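Local coordinates for L-asparaginase I (PDB 2OCD), which probably catalyses the hydrolysis of L-asparagine to L-aspartate and ammonium, as a cytoplasmic homotetramer of the asparaginase 1 family, at residues S61-P65 against A66-L70; P220-H224 against E225-N229; Q316-Y320 against E321-A325. One frame throughout, in Å; residues are numbered along the deposited sequence.

Contact 1 (S61-P65 against A66-L70)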
loop_
_atom_site.group_PDB
_atom_site.type_symbol
_atom_site.label_atom_id
_atom_site.label_comp_id
_atom_site.label_asym_id
_atom_site.label_seq_id
_atom_site.Cartn_x
_atom_site.Cartn_y
_atom_site.Cartn_z
ATOM N N SER B 61 28.905 0.140 -12.545
ATOM C CA SER B 61 29.012 1.578 -12.784
ATOM C C SER B 61 29.997 1.959 -13.896
ATOM O O SER B 61 29.882 3.026 -14.470
ATOM C CB SER B 61 29.360 2.329 -11.485
ATOM O OG SER B 61 30.283 1.597 -10.699
ATOM N N ASP B 62 30.942 1.076 -14.214
ATOM C CA ASP B 62 31.881 1.291 -15.295
ATOM C C ASP B 62 31.439 0.737 -16.632
ATOM O O ASP B 62 32.062 1.034 -17.638
ATOM C CB ASP B 62 33.209 0.689 -14.917
ATOM C CG ASP B 62 33.789 1.336 -13.683
ATOM O OD1 ASP B 62 33.335 2.458 -13.307
ATOM O OD2 ASP B 62 34.685 0.710 -13.058
HETATM N N MSE B 63 30.349 -0.029 -16.645
HETATM C CA MSE B 63 29.843 -0.645 -17.862
HETATM C C MSE B 63 29.885 0.301 -19.063
HETATM O O MSE B 63 29.763 1.515 -18.938
HETATM C CB MSE B 63 28.365 -1.074 -17.733
HETATM C CG MSE B 63 27.999 -2.141 -16.730
HETATM SE SE MSE B 63 28.419 -3.929 -17.238
HETATM C CE MSE B 63 27.239 -4.177 -18.811
ATOM N N THR B 64 29.905 -0.323 -20.232
ATOM C CA THR B 64 30.046 0.336 -21.500
ATOM C C THR B 64 29.231 -0.426 -22.514
ATOM O O THR B 64 28.865 -1.604 -22.303
ATOM C CB THR B 64 31.544 0.367 -21.877
ATOM O OG1 THR B 64 32.049 1.693 -21.638
ATOM C CG2 THR B 64 31.782 -0.064 -23.294
ATOM N N PRO B 65 28.890 0.233 -23.615
ATOM C CA PRO B 65 28.182 -0.530 -24.627
ATOM C C PRO B 65 29.035 -1.676 -25.216
ATOM O O PRO B 65 28.471 -2.710 -25.623
ATOM C CB PRO B 65 27.806 0.534 -25.648
ATOM C CG PRO B 65 27.834 1.855 -24.841
ATOM C CD PRO B 65 29.027 1.650 -23.977
ATOM N N ALA B 66 30.371 -1.516 -25.244
ATOM C CA ALA B 66 31.280 -2.668 -25.457
ATOM C C ALA B 66 30.934 -3.858 -24.532
ATOM O O ALA B 66 30.837 -4.998 -24.976
ATOM C CB ALA B 66 32.751 -2.267 -25.320
ATOM N N ASP B 67 30.687 -3.574 -23.248
ATOM C CA ASP B 67 30.296 -4.621 -22.293
ATOM C C ASP B 67 28.932 -5.258 -22.630
ATOM O O ASP B 67 28.725 -6.457 -22.422
ATOM C CB ASP B 67 30.314 -4.060 -20.878
ATOM C CG ASP B 67 31.726 -3.683 -20.415
ATOM O OD1 ASP B 67 32.594 -4.611 -20.355
ATOM O OD2 ASP B 67 31.966 -2.472 -20.113
ATOM N N TRP B 68 28.002 -4.458 -23.138
ATOM C CA TRP B 68 26.737 -4.966 -23.555
ATOM C C TRP B 68 26.925 -6.002 -24.697
ATOM O O TRP B 68 26.306 -7.066 -24.698
ATOM C CB TRP B 68 25.904 -3.811 -24.080
ATOM C CG TRP B 68 25.483 -2.785 -23.059
ATOM C CD1 TRP B 68 25.542 -2.916 -21.713
ATOM C CD2 TRP B 68 24.870 -1.520 -23.313
ATOM N NE1 TRP B 68 25.019 -1.803 -21.099
ATOM C CE2 TRP B 68 24.618 -0.915 -22.058
ATOM C CE3 TRP B 68 24.531 -0.818 -24.476
ATOM C CZ2 TRP B 68 24.029 0.368 -21.925
ATOM C CZ3 TRP B 68 23.938 0.476 -24.338
ATOM C CH2 TRP B 68 23.692 1.029 -23.075
ATOM N N GLN B 69 27.777 -5.666 -25.677
ATOM C CA GLN B 69 28.061 -6.514 -26.830
ATOM C C GLN B 69 28.600 -7.846 -26.365
ATOM O O GLN B 69 28.136 -8.896 -26.850
ATOM C CB GLN B 69 29.112 -5.839 -27.731
ATOM C CG GLN B 69 29.263 -6.400 -29.136
ATOM C CD GLN B 69 27.974 -6.274 -29.964
ATOM O OE1 GLN B 69 27.349 -5.192 -30.048
ATOM N NE2 GLN B 69 27.562 -7.377 -30.546
ATOM N N LEU B 70 29.583 -7.795 -25.445
ATOM C CA LEU B 70 30.171 -8.981 -24.785
ATOM C C LEU B 70 29.063 -9.865 -24.217
ATOM O O LEU B 70 29.005 -11.059 -24.558
ATOM C CB LEU B 70 31.135 -8.582 -23.660
ATOM C CG LEU B 70 32.333 -7.664 -24.042
ATOM C CD1 LEU B 70 33.464 -7.447 -22.933
ATOM C CD2 LEU B 70 32.950 -8.122 -25.405
#
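Thr64 and Pro65 turn the chain into the helix that carries Asp67, Trp68 and Gln69. The loop runs extended through Met63 and Thr64, then coils from Pro65 onward. The carbonyl of Thr64 receives the first helical bond, Trp68 N to Thr64 O at 3.1 Å, the donor in the carbonyl plane. A weak bond reaches the same oxygen from Asp67 N, bent to 116°. Gln69 N donates to Pro65 O at 3.0 Å.

Thr64 holds the N-cap position, but its side chain makes no capping bond. The carboxylate of Asp67 folds back over this first turn, its OD2 3.0 Å from Thr64 N. Asp67 CG stands anti to the carbonyl carbon (chi1 -66°), swinging the acid toward the loop.

This is the N-terminus of helix 65-78, joined by a short loop to strand 48-58 in the N-terminal domain. Ser60, a predicted substrate-binding residue in the same loop, lies about 5 Å from Met63, side chain to side chain.

Pro65 CA and CG and Thr64 O lie over one face of the Trp68 indole, Pro65 CB reaching CE3 at 3.7 Å. Selenomethionine Met63 comes in at the indole edge, its CE 3.6 Å from Trp68 CD1. Bends at chi2 and chi3 bring CE onto Asp67 CB as well. Thr97 of helix 94-104 packs on Met63 and Trp68, Pro220 of the second subunit on Pro65 and Trp68.

Contact 2 (P220-H224 against E225-N229)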
loop_
_atom_site.group_PDB
_atom_site.type_symbol
_atom_site.label_atom_id
_atom_site.label_comp_id
_atom_site.label_asym_id
_atom_site.label_seq_id
_atom_site.Cartn_x
_atom_site.Cartn_y
_atom_site.Cartn_z
ATOM N N PRO B 220 13.088 25.783 -15.103
ATOM C CA PRO B 220 12.607 27.096 -15.492
ATOM C C PRO B 220 13.777 28.020 -15.721
ATOM O O PRO B 220 14.727 28.015 -14.928
ATOM C CB PRO B 220 11.801 27.551 -14.267
ATOM C CG PRO B 220 11.533 26.291 -13.508
ATOM C CD PRO B 220 12.711 25.460 -13.724
ATOM N N GLY B 221 13.717 28.788 -16.799
ATOM C CA GLY B 221 14.813 29.682 -17.167
ATOM C C GLY B 221 15.986 29.049 -17.908
ATOM O O GLY B 221 16.915 29.758 -18.249
ATOM N N ILE B 222 15.951 27.753 -18.194
ATOM C CA ILE B 222 17.111 27.073 -18.751
ATOM C C ILE B 222 17.490 27.822 -20.018
ATOM O O ILE B 222 16.637 28.043 -20.862
ATOM C CB ILE B 222 16.869 25.522 -19.012
ATOM C CG1 ILE B 222 18.108 24.840 -19.641
ATOM C CG2 ILE B 222 15.634 25.275 -19.896
ATOM C CD1 ILE B 222 18.006 23.363 -19.778
ATOM N N SER B 223 18.752 28.233 -20.136
ATOM C CA SER B 223 19.143 29.116 -21.231
ATOM C C SER B 223 19.615 28.301 -22.419
ATOM O O SER B 223 20.278 27.252 -22.270
ATOM C CB SER B 223 20.229 30.092 -20.818
ATOM O OG SER B 223 21.476 29.449 -20.644
ATOM N N HIS B 224 19.277 28.794 -23.604
ATOM C CA HIS B 224 19.619 28.130 -24.869
ATOM C C HIS B 224 21.131 28.081 -25.044
ATOM O O HIS B 224 21.614 27.306 -25.816
ATOM C CB HIS B 224 18.978 28.867 -26.049
ATOM C CG HIS B 224 19.485 30.257 -26.200
ATOM N ND1 HIS B 224 20.630 30.558 -26.906
ATOM C CD2 HIS B 224 19.043 31.424 -25.678
ATOM C CE1 HIS B 224 20.856 31.860 -26.837
ATOM N NE2 HIS B 224 19.902 32.410 -26.101
ATOM N N GLU B 225 21.868 28.909 -24.318
ATOM C CA GLU B 225 23.305 28.759 -24.251
ATOM C C GLU B 225 23.768 27.457 -23.597
ATOM O O GLU B 225 24.690 26.820 -24.118
ATOM C CB GLU B 225 23.925 29.944 -23.533
ATOM C CG GLU B 225 23.748 31.254 -24.282
ATOM C CD GLU B 225 23.890 32.427 -23.363
ATOM O OE1 GLU B 225 22.844 32.979 -22.950
ATOM O OE2 GLU B 225 25.045 32.779 -23.020
ATOM N N VAL B 226 23.169 27.022 -22.488
ATOM C CA VAL B 226 23.512 25.675 -22.002
ATOM C C VAL B 226 23.028 24.597 -23.010
ATOM O O VAL B 226 23.694 23.570 -23.258
ATOM C CB VAL B 226 22.969 25.377 -20.601
ATOM C CG1 VAL B 226 22.689 26.676 -19.847
ATOM C CG2 VAL B 226 21.730 24.483 -20.634
ATOM N N ILE B 227 21.880 24.825 -23.624
ATOM C CA ILE B 227 21.392 23.887 -24.621
ATOM C C ILE B 227 22.252 23.868 -25.881
ATOM O O ILE B 227 22.430 22.833 -26.495
ATOM C CB ILE B 227 19.890 24.110 -24.874
ATOM C CG1 ILE B 227 19.135 23.525 -23.652
ATOM C CG2 ILE B 227 19.443 23.488 -26.218
ATOM C CD1 ILE B 227 17.792 24.126 -23.405
ATOM N N ARG B 228 22.821 24.999 -26.233
ATOM C CA ARG B 228 23.771 25.046 -27.334
ATOM C C ARG B 228 24.966 24.137 -27.057
ATOM O O ARG B 228 25.341 23.380 -27.905
ATOM C CB ARG B 228 24.231 26.469 -27.552
ATOM C CG ARG B 228 25.101 26.651 -28.754
ATOM C CD ARG B 228 25.804 27.976 -28.656
ATOM N NE ARG B 228 26.713 27.966 -27.493
ATOM C CZ ARG B 228 26.942 29.001 -26.677
ATOM N NH1 ARG B 228 26.323 30.179 -26.869
ATOM N NH2 ARG B 228 27.791 28.857 -25.650
ATOM N N ASN B 229 25.513 24.211 -25.841
ATOM C CA ASN B 229 26.635 23.371 -25.384
ATOM C C ASN B 229 26.346 21.909 -25.526
ATOM O O ASN B 229 27.210 21.133 -25.940
ATOM C CB ASN B 229 26.966 23.629 -23.899
ATOM C CG ASN B 229 27.649 24.982 -23.674
ATOM O OD1 ASN B 229 28.060 25.650 -24.632
ATOM N ND2 ASN B 229 27.750 25.402 -22.399
#
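Ile222 drives its fully extended side chain (chi1 178°) against Val226 and Ile227, and this is the tight half of the contact. CD1 of Ile222 meets Ile227 CD1 at 3.7 Å, and its CG1 lies 3.8 Å from Val226 CG2; both pairs of side chains cross at about a right angle. Ile216 of strand 213-217 packs on Ile222 and Ile227, adding to a buried aliphatic cluster at the helix start.

The other half is polar, partly exposed and looser, though Leu254 of helix 252-263 backs His224 and Ile227. His224 and Glu225 lean over each other obliquely: Glu225 CG sits 4.3 Å from the imidazole centroid in an off-centre CH-pi contact, and the ring and carboxylate planes are 44° apart. Pro234 of the second subunit packs on Glu225.

Along the backbone, Ile227 N donates to Ser223 O at 3.2 Å, nearly straight at 162°, and Arg228 N to His224 O at 2.6 Å. Val226 N makes a weak bond to Ser223 O and a long, weak one to Ser223 OG (3.5 Å), the latter the bond of a serine N-cap at the start of helix 224-231, which follows the first strand of the parallel sheet in the C-terminal domain.

Contact 3 (Q316-Y320 against E321-A325)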
loop_
_atom_site.group_PDB
_atom_site.type_symbol
_atom_site.label_atom_id
_atom_site.label_comp_id
_atom_site.label_asym_id
_atom_site.label_seq_id
_atom_site.Cartn_x
_atom_site.Cartn_y
_atom_site.Cartn_z
ATOM N N GLN B 316 23.026 0.754 -36.097
ATOM C CA GLN B 316 22.815 0.106 -37.385
ATOM C C GLN B 316 23.127 1.153 -38.408
ATOM O O GLN B 316 23.339 2.308 -38.063
ATOM C CB GLN B 316 21.378 -0.421 -37.503
ATOM C CG GLN B 316 21.258 -1.854 -36.878
ATOM C CD GLN B 316 21.175 -1.834 -35.384
ATOM O OE1 GLN B 316 21.998 -2.425 -34.642
ATOM N NE2 GLN B 316 20.150 -1.132 -34.910
ATOM N N ASN B 317 23.195 0.816 -39.666
ATOM C CA ASN B 317 23.549 1.875 -40.614
ATOM C C ASN B 317 22.318 2.338 -41.365
ATOM O O ASN B 317 22.197 2.202 -42.593
ATOM C CB ASN B 317 24.766 1.509 -41.485
ATOM C CG ASN B 317 26.096 1.727 -40.720
ATOM O OD1 ASN B 317 26.567 0.841 -39.971
ATOM N ND2 ASN B 317 26.667 2.933 -40.859
ATOM N N LEU B 318 21.439 2.932 -40.555
ATOM C CA LEU B 318 20.172 3.462 -40.953
ATOM C C LEU B 318 20.293 4.964 -41.257
ATOM O O LEU B 318 21.191 5.641 -40.763
ATOM C CB LEU B 318 19.174 3.264 -39.817
ATOM C CG LEU B 318 18.930 1.826 -39.406
ATOM C CD1 LEU B 318 18.014 1.708 -38.185
ATOM C CD2 LEU B 318 18.377 1.080 -40.609
ATOM N N SER B 319 19.371 5.465 -42.081
ATOM C CA SER B 319 19.293 6.874 -42.420
ATOM C C SER B 319 18.699 7.640 -41.234
ATOM O O SER B 319 18.131 7.034 -40.313
ATOM C CB SER B 319 18.413 7.028 -43.658
ATOM O OG SER B 319 17.048 6.835 -43.340
ATOM N N TYR B 320 18.843 8.962 -41.228
ATOM C CA TYR B 320 18.265 9.786 -40.153
ATOM C C TYR B 320 16.733 9.502 -39.973
ATOM O O TYR B 320 16.262 9.207 -38.860
ATOM C CB TYR B 320 18.531 11.273 -40.425
ATOM C CG TYR B 320 17.712 12.207 -39.571
ATOM C CD1 TYR B 320 18.206 12.699 -38.385
ATOM C CD2 TYR B 320 16.467 12.614 -39.957
ATOM C CE1 TYR B 320 17.474 13.584 -37.585
ATOM C CE2 TYR B 320 15.716 13.480 -39.185
ATOM C CZ TYR B 320 16.217 13.970 -37.979
ATOM O OH TYR B 320 15.456 14.837 -37.168
ATOM N N GLU B 321 15.995 9.571 -41.082
ATOM C CA GLU B 321 14.520 9.436 -41.085
ATOM C C GLU B 321 14.061 8.055 -40.620
ATOM O O GLU B 321 13.101 7.887 -39.898
ATOM C CB GLU B 321 13.972 9.673 -42.515
ATOM C CG GLU B 321 14.170 11.084 -43.040
ATOM C CD GLU B 321 13.425 12.195 -42.216
ATOM O OE1 GLU B 321 12.438 11.894 -41.499
ATOM O OE2 GLU B 321 13.856 13.387 -42.292
ATOM N N GLU B 322 14.778 7.060 -41.065
ATOM C CA GLU B 322 14.528 5.720 -40.629
ATOM C C GLU B 322 14.687 5.557 -39.081
ATOM O O GLU B 322 13.860 4.920 -38.412
ATOM C CB GLU B 322 15.440 4.817 -41.443
ATOM C CG GLU B 322 15.127 3.357 -41.389
ATOM C CD GLU B 322 15.909 2.549 -42.479
ATOM O OE1 GLU B 322 16.833 3.107 -43.207
ATOM O OE2 GLU B 322 15.565 1.342 -42.584
ATOM N N VAL B 323 15.726 6.151 -38.506
ATOM C CA VAL B 323 15.933 6.081 -37.062
ATOM C C VAL B 323 14.725 6.772 -36.458
ATOM O O VAL B 323 14.049 6.212 -35.532
ATOM C CB VAL B 323 17.233 6.798 -36.645
ATOM C CG1 VAL B 323 17.277 7.041 -35.116
ATOM C CG2 VAL B 323 18.505 6.057 -37.188
ATOM N N LYS B 324 14.412 7.952 -37.033
ATOM C CA LYS B 324 13.327 8.818 -36.517
ATOM C C LYS B 324 12.025 8.041 -36.435
ATOM O O LYS B 324 11.439 7.924 -35.352
ATOM C CB LYS B 324 13.150 10.091 -37.366
ATOM C CG LYS B 324 12.733 11.376 -36.598
ATOM C CD LYS B 324 11.808 12.231 -37.466
ATOM C CE LYS B 324 11.666 13.724 -37.043
ATOM N NZ LYS B 324 10.673 14.372 -37.945
ATOM N N ALA B 325 11.645 7.449 -37.571
ATOM C CA ALA B 325 10.473 6.566 -37.676
ATOM C C ALA B 325 10.503 5.408 -36.674
ATOM O O ALA B 325 9.532 5.173 -35.965
ATOM C CB ALA B 325 10.309 6.043 -39.101
#
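Ser319 N-caps helix 320-327, accepting from Glu322 N through its OG at 3.2 Å. The hydroxyl stands between its own backbone N and carbonyl carbon (chi1 74°), the rotamer that brings it over the end of the helix, and the bond is fairly straight. OG also rests against Glu322 CB. The regular helical bonds begin with Val323 N to Ser319 O at 3.1 Å and Lys324 N to Tyr320 O at 2.9 Å.

Before the cap, Leu318 lies against the helix. Its CB touches Val323 CG2 at 3.9 Å, and Leu313 of helix 303-315 packs on both residues, tying the short helix to the one before it. Glu322 passes across the leucine at about a right angle. Its chain is extended beyond CG, which carries the carboxylate back alongside Leu318 CD2, an apolar neighbour for the acid.

Tyr320 follows as the first helical residue. Its CG is anti to the backbone N (chi1 166°), and Ile267 of strand 267-272 packs on the side chains of Tyr320 and Val323. Glu321 bends at chi2, bringing its carboxyl carbon in plane at the edge of the tyrosine ring, with the carboxylate turned 75° from that ring. Lys324 crosses Tyr320 obliquely with its long aliphatic chain, and Lys324 CE ends 4.0 Å from Tyr320 OH.

In the fold
All three contacts are helix starts, each joining a loop to the first turn of the helix after it. Contact 1 belongs to the N-terminal domain near predicted substrate-binding residues; contacts 2 and 3 lie in the C-terminal domain, away from those sites. Contacts 1 and 2 are partly buried and meet the second subunit, whereas contact 3 is a surface contact untouched by other chains of the assembly. The caps differ too: serine hydroxyls serve in contacts 2 and 3, weakly in the former, but no threonine cap bond forms in contact 1. Contact 1 is built round an indole, contact 2 sets buried aliphatics beside a polar pair, and contact 3 lays acids against Leu318 and Tyr320.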